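Phosphate ABC transporter, phosphate-binding protein (Clostridium perfringens, PDB 4Q8R) probably captures phosphate with high affinity outside the cell membrane and hands it to an ABC-type transporter for uptake. Local coordinates at residues A[83-88]-A[181-186]; A[119-124]-A[167-172]. All blocks are in the same frame, centred on the assembly; numbering follows the deposited sequence. Where two conformers were deposited one is given.

In the fold
Interactions 1 and 2 lie about 10 Å apart, centre to centre, on the same side of the chain's centre, and both belong to one mixed sheet. In sequence, both segments of interaction 2 fall between the two of interaction 1: strand 71-86 comes first, then 121-125 and 169-174, and finally 182-187. Strand 169-174 of interaction 2 pairs antiparallel with strand 71-86 of interaction 1, where Ile84 N lies 2.8 Å from Gly171 O, a probable hydrogen bond, so the two contacts are consecutive in the sheet. The order across this part is therefore 121-125, 169-174, 71-86, 182-187, consistent with one lobe of a two-lobed solute-binding protein of an ABC transporter.

Interaction 1: A[83-88]-A[181-186]; sequences LITHKN and SVSAVK. With ZN (zinc ion), chain E.
His86, whose carbonyl O is 4.1 Å from Ser183 OG, carries the flat group of this contact, and water 2 stands over one face of its imidazole, nearer the ring's margin than its centre. This water accepts from Lys87 N and donates to Ser181 O, bridging the two segments beside the ring. The bond from CA to CB of His86 leads away from 181-186, and chi1 (-158°) sets the ring beside the carbonyl carbon. At its edge NE2 binds a zinc ion at 2.1 Å, with waters 3 and 4 also on the metal, while ND1 is hydrogen-bonded to Val163 O; the two ring nitrogens thus fix its rotation.

The backbones are joined by a reciprocal pair: Thr85 N reaches Ser183 O at 2.8 Å, and Ser183 N reaches Thr85 O at 3.0 Å. Farther along, Val185 N bonds to Leu83 O at 2.9 Å. The complementary link is made by water 1, which accepts from Leu83 N and donates to Val185 O, evidence that the strands have begun to part there.

Side chains meet on both faces. Thr85 CG2 lies 3.7 Å from Val185 CG1, the two side chains running roughly perpendicular, with Ser183 on the same face as Thr85. On the face of Ile84 and Ala184, Ile84 CG2 meets Val182 CG2 at 4.0 Å. At the outer end the Lys87 chain bends at chi2 (74°), bringing CD to 3.6 Å from Ser183 OG.

Together these features make a short antiparallel beta pairing at the end of the long strand 71-86 of a periplasmic-binding-protein-like fold.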
loop_
_atom_site.group_PDB
_atom_site.type_symbol
_atom_site.label_atom_id
_atom_site.label_comp_id
_atom_site.label_asym_id
_atom_site.label_seq_id
_atom_site.Cartn_x
_atom_site.Cartn_y
_atom_site.Cartn_z
ATOM N N LEU A 83 -7.107 -4.654 6.600
ATOM C CA LEU A 83 -6.836 -6.023 7.061
ATOM C C LEU A 83 -7.923 -6.828 6.422
ATOM O O LEU A 83 -9.137 -6.652 6.806
ATOM C CB LEU A 83 -7.014 -6.183 8.557
ATOM C CG LEU A 83 -5.863 -5.912 9.474
ATOM C CD1 LEU A 83 -4.785 -6.894 9.173
ATOM C CD2 LEU A 83 -5.408 -4.488 9.341
ATOM N N ILE A 84 -7.559 -7.653 5.468
ATOM C CA ILE A 84 -8.552 -8.414 4.715
ATOM C C ILE A 84 -8.630 -9.853 5.162
ATOM O O ILE A 84 -7.591 -10.496 5.447
ATOM C CB ILE A 84 -8.319 -8.310 3.211
ATOM C CG1 ILE A 84 -6.886 -8.671 2.792
ATOM C CG2 ILE A 84 -8.649 -6.888 2.761
ATOM C CD1 ILE A 84 -6.798 -8.993 1.335
ATOM N N THR A 85 -9.859 -10.370 5.174
ATOM C CA THR A 85 -10.124 -11.750 5.427
ATOM C C THR A 85 -10.830 -12.313 4.210
ATOM O O THR A 85 -11.281 -11.593 3.298
ATOM C CB THR A 85 -10.974 -11.962 6.687
ATOM O OG1 THR A 85 -12.292 -11.451 6.411
ATOM C CG2 THR A 85 -10.433 -11.292 7.916
ATOM N N HIS A 86 -10.894 -13.630 4.152
ATOM C CA HIS A 86 -11.806 -14.283 3.224
ATOM C C HIS A 86 -13.260 -13.798 3.485
ATOM O O HIS A 86 -13.646 -13.470 4.598
ATOM C CB HIS A 86 -11.723 -15.786 3.416
ATOM C CG HIS A 86 -12.167 -16.588 2.266
ATOM N ND1 HIS A 86 -11.371 -16.874 1.175
ATOM C CD2 HIS A 86 -13.363 -17.193 2.028
ATOM C CE1 HIS A 86 -12.023 -17.665 0.355
ATOM N NE2 HIS A 86 -13.250 -17.822 0.821
ATOM N N LYS A 87 -14.044 -13.828 2.429
ATOM C CA LYS A 87 -15.401 -13.393 2.460
ATOM C C LYS A 87 -16.140 -14.304 3.472
ATOM O O LYS A 87 -15.848 -15.492 3.582
ATOM C CB LYS A 87 -15.949 -13.475 1.010
ATOM C CG LYS A 87 -17.235 -12.808 0.822
ATOM C CD LYS A 87 -17.098 -11.296 0.826
ATOM C CE LYS A 87 -18.287 -10.693 0.080
ATOM N NZ LYS A 87 -18.169 -9.214 0.191
ATOM N N ASN A 88 -17.050 -13.754 4.245
ATOM C CA ASN A 88 -17.844 -14.559 5.192
ATOM C C ASN A 88 -17.127 -15.169 6.400
ATOM O O ASN A 88 -17.656 -16.009 7.077
ATOM C CB ASN A 88 -18.641 -15.642 4.425
ATOM C CG ASN A 88 -19.544 -15.033 3.363
ATOM O OD1 ASN A 88 -20.110 -13.965 3.574
ATOM N ND2 ASN A 88 -19.647 -15.681 2.204
ATOM N N SER A 181 -14.658 -9.216 -3.324
ATOM C CA SER A 181 -14.167 -10.577 -3.293
ATOM C C SER A 181 -13.515 -10.942 -1.958
ATOM O O SER A 181 -13.254 -12.096 -1.734
ATOM C CB SER A 181 -13.153 -10.816 -4.427
ATOM O OG SER A 181 -11.914 -10.198 -4.166
ATOM N N VAL A 182 -13.236 -9.936 -1.137
ATOM C CA VAL A 182 -12.596 -10.070 0.173
ATOM C C VAL A 182 -13.318 -9.146 1.152
ATOM O O VAL A 182 -14.162 -8.333 0.747
ATOM C CB VAL A 182 -11.070 -9.750 0.118
ATOM C CG1 VAL A 182 -10.313 -10.751 -0.757
ATOM C CG2 VAL A 182 -10.800 -8.339 -0.342
ATOM N N SER A 183 -13.078 -9.331 2.447
ATOM C CA SER A 183 -13.691 -8.528 3.495
ATOM C C SER A 183 -12.668 -7.737 4.288
ATOM O O SER A 183 -11.765 -8.328 4.914
ATOM C CB SER A 183 -14.458 -9.440 4.457
ATOM O OG SER A 183 -15.557 -9.994 3.761
ATOM N N ALA A 184 -12.770 -6.420 4.295
ATOM C CA ALA A 184 -11.907 -5.607 5.155
ATOM C C ALA A 184 -12.554 -5.539 6.539
ATOM O O ALA A 184 -13.715 -5.184 6.647
ATOM C CB ALA A 184 -11.748 -4.212 4.599
ATOM N N VAL A 185 -11.838 -5.897 7.590
ATOM C CA VAL A 185 -12.347 -5.827 8.937
ATOM C C VAL A 185 -12.433 -4.392 9.427
ATOM O O VAL A 185 -11.686 -3.557 8.964
ATOM C CB VAL A 185 -11.526 -6.689 9.947
ATOM C CG1 VAL A 185 -11.420 -8.127 9.486
ATOM C CG2 VAL A 185 -10.142 -6.117 10.155
ATOM N N LYS A 186 -13.363 -4.082 10.328
ATOM C CA LYS A 186 -13.298 -2.815 11.047
ATOM C C LYS A 186 -12.062 -2.870 11.917
ATOM O O LYS A 186 -11.687 -3.941 12.394
ATOM C CB LYS A 186 -14.505 -2.590 11.927
ATOM C CG LYS A 186 -15.761 -2.413 11.122
ATOM C CD LYS A 186 -16.982 -2.295 12.046
ATOM C CE LYS A 186 -18.239 -2.312 11.201
ATOM N NZ LYS A 186 -19.426 -2.335 12.097
HETATM ZN ZN ZN E . -14.693 -19.131 0.128
HETATM O O HOH W 1 -9.407 -3.164 7.501
HETATM O O HOH W 2 -12.541 -14.212 -0.094
HETATM O O HOH W 3 -13.499 -20.872 -0.446
HETATM O O HOH W 4 -15.730 -20.068 1.521
#

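Interaction 2: A[119-124]-A[167-172]; sequences PIVVVS and ENAIGY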
loop_
_atom_site.group_PDB
_atom_site.type_symbol
_atom_site.label_atom_id
_atom_site.label_comp_id
_atom_site.label_asym_id
_atom_site.label_seq_id
_atom_site.Cartn_x
_atom_site.Cartn_y
_atom_site.Cartn_z
ATOM N N PRO A 119 -7.337 -22.802 12.423
ATOM C CA PRO A 119 -6.030 -22.057 12.487
ATOM C C PRO A 119 -6.077 -20.789 11.629
ATOM O O PRO A 119 -6.637 -20.791 10.541
ATOM C CB PRO A 119 -5.021 -23.051 11.917
ATOM C CG PRO A 119 -5.803 -24.053 11.175
ATOM C CD PRO A 119 -7.201 -24.098 11.728
ATOM N N ILE A 120 -5.413 -19.752 12.066
ATOM C CA ILE A 120 -5.271 -18.550 11.298
ATOM C C ILE A 120 -4.102 -18.718 10.338
ATOM O O ILE A 120 -3.022 -19.168 10.762
ATOM C CB ILE A 120 -5.030 -17.314 12.200
ATOM C CG1 ILE A 120 -6.138 -17.124 13.228
ATOM C CG2 ILE A 120 -4.794 -16.033 11.360
ATOM C CD1 ILE A 120 -5.892 -16.084 14.254
ATOM N N VAL A 121 -4.307 -18.411 9.058
ATOM C CA VAL A 121 -3.245 -18.439 8.078
ATOM C C VAL A 121 -2.829 -16.972 7.964
ATOM O O VAL A 121 -3.500 -16.150 7.295
ATOM C CB VAL A 121 -3.682 -19.074 6.747
ATOM C CG1 VAL A 121 -2.596 -18.948 5.657
ATOM C CG2 VAL A 121 -4.090 -20.544 6.967
ATOM N N VAL A 122 -1.733 -16.640 8.587
ATOM C CA VAL A 122 -1.199 -15.266 8.619
ATOM C C VAL A 122 -0.429 -15.004 7.340
ATOM O O VAL A 122 0.485 -15.762 6.982
ATOM C CB VAL A 122 -0.291 -15.024 9.866
ATOM C CG1 VAL A 122 0.267 -13.640 9.860
ATOM C CG2 VAL A 122 -1.022 -15.277 11.146
ATOM N N VAL A 123 -0.775 -13.919 6.645
ATOM C CA VAL A 123 -0.116 -13.543 5.425
ATOM C C VAL A 123 0.523 -12.170 5.569
ATOM O O VAL A 123 -0.128 -11.199 5.943
ATOM C CB VAL A 123 -1.031 -13.606 4.146
ATOM C CG1 VAL A 123 -0.218 -13.512 2.882
ATOM C CG2 VAL A 123 -1.884 -14.866 4.145
ATOM N N SER A 124 1.814 -12.119 5.213
ATOM C CA SER A 124 2.618 -10.910 5.235
ATOM C C SER A 124 3.137 -10.662 3.842
ATOM O O SER A 124 3.163 -11.569 2.975
ATOM C CB SER A 124 3.842 -11.005 6.171
ATOM O OG SER A 124 3.424 -11.057 7.508
ATOM N N GLU A 167 -10.022 -19.762 3.188
ATOM C CA GLU A 167 -10.986 -19.331 4.168
ATOM C C GLU A 167 -10.422 -18.779 5.463
ATOM O O GLU A 167 -11.047 -17.930 6.118
ATOM C CB GLU A 167 -12.007 -20.484 4.533
ATOM C CG GLU A 167 -12.863 -20.895 3.364
ATOM C CD GLU A 167 -13.857 -21.960 3.705
ATOM O OE1 GLU A 167 -13.840 -22.422 4.837
ATOM O OE2 GLU A 167 -14.664 -22.315 2.873
ATOM N N ASN A 168 -9.248 -19.290 5.879
ATOM C CA ASN A 168 -8.727 -18.939 7.141
ATOM C C ASN A 168 -7.624 -17.898 7.124
ATOM O O ASN A 168 -7.011 -17.680 8.135
ATOM C CB ASN A 168 -8.249 -20.191 7.827
ATOM C CG ASN A 168 -9.413 -21.118 8.106
ATOM O OD1 ASN A 168 -10.433 -20.669 8.600
ATOM N ND2 ASN A 168 -9.260 -22.364 7.811
ATOM N N ALA A 169 -7.380 -17.305 5.956
ATOM C CA ALA A 169 -6.299 -16.354 5.826
ATOM C C ALA A 169 -6.653 -14.936 6.311
ATOM O O ALA A 169 -7.830 -14.475 6.275
ATOM C CB ALA A 169 -5.895 -16.312 4.393
ATOM N N ILE A 170 -5.621 -14.176 6.641
ATOM C CA ILE A 170 -5.717 -12.777 6.937
ATOM C C ILE A 170 -4.485 -12.130 6.278
ATOM O O ILE A 170 -3.343 -12.689 6.329
ATOM C CB ILE A 170 -5.811 -12.497 8.425
ATOM C CG1 ILE A 170 -6.043 -11.020 8.679
ATOM C CG2 ILE A 170 -4.557 -13.005 9.236
ATOM C CD1 ILE A 170 -6.417 -10.653 10.096
ATOM N N GLY A 171 -4.682 -10.971 5.630
ATOM C CA GLY A 171 -3.562 -10.214 5.047
ATOM C C GLY A 171 -3.837 -8.742 5.150
ATOM O O GLY A 171 -4.854 -8.338 5.664
ATOM N N TYR A 172 -2.902 -7.925 4.646
ATOM C CA TYR A 172 -3.075 -6.478 4.635
ATOM C C TYR A 172 -2.755 -5.953 3.257
ATOM O O TYR A 172 -1.895 -6.429 2.559
ATOM C CB TYR A 172 -2.243 -5.825 5.719
ATOM C CG TYR A 172 -0.767 -6.250 5.722
ATOM C CD1 TYR A 172 0.150 -5.733 4.788
ATOM C CD2 TYR A 172 -0.283 -7.142 6.692
ATOM C CE1 TYR A 172 1.501 -6.092 4.850
ATOM C CE2 TYR A 172 1.038 -7.524 6.701
ATOM C CZ TYR A 172 1.896 -7.012 5.792
ATOM O OH TYR A 172 3.231 -7.361 5.814
HETATM O O HOH W 5 4.108 -8.268 8.242
#
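Ile120 and Ile170 meet through their CG2 methyls, 3.7 Å apart, and the two isoleucine side chains run alongside in one direction. The Ile120 branch gets there because CG2 stands anti to the backbone N, leaving CG1 beside that nitrogen (chi1 -57°). On the other face Val121 lies beside Ala169, with 4.3 Å between the two CB atoms, and Val123 CG2 closes on the same Ala169 methyl from farther along the strand.

Parallel pairing sets this arrangement: the short strand axes run 19° apart, and three backbone bonds alternate between the two segments. Val121 N meets Asn168 O at 2.9 Å from well above the carbonyl plane (45° out of it), and Trp110 NE1 is a second donor to that oxygen. Ile170 N then bonds to Val121 O, and Val123 N to Ile170 O, the latter bond bent at its hydrogen. Before the first bond, Asn168 CB presses against Pro119 O at 3.2 Å, a buried carbonyl oxygen with no polar partner in the model.

At the far end the Tyr172 ring swings across to Ser124, its OH 3.6 Å from Ser124 CA. Water 5 joins Tyr172 OH, at 2.7 Å, to Ser124 OG. Besides this water each hydroxyl has one protein partner, Arg125 N for Tyr172 and Ser150 OG for Ser124.

Helix 96-103 packs on Ile120 and Val122, while helix 130-139 supplies Phe135, stacked with Tyr172. Strand 151-153 flanks 121-125, and strand 71-86 borders 169-174 on its other edge.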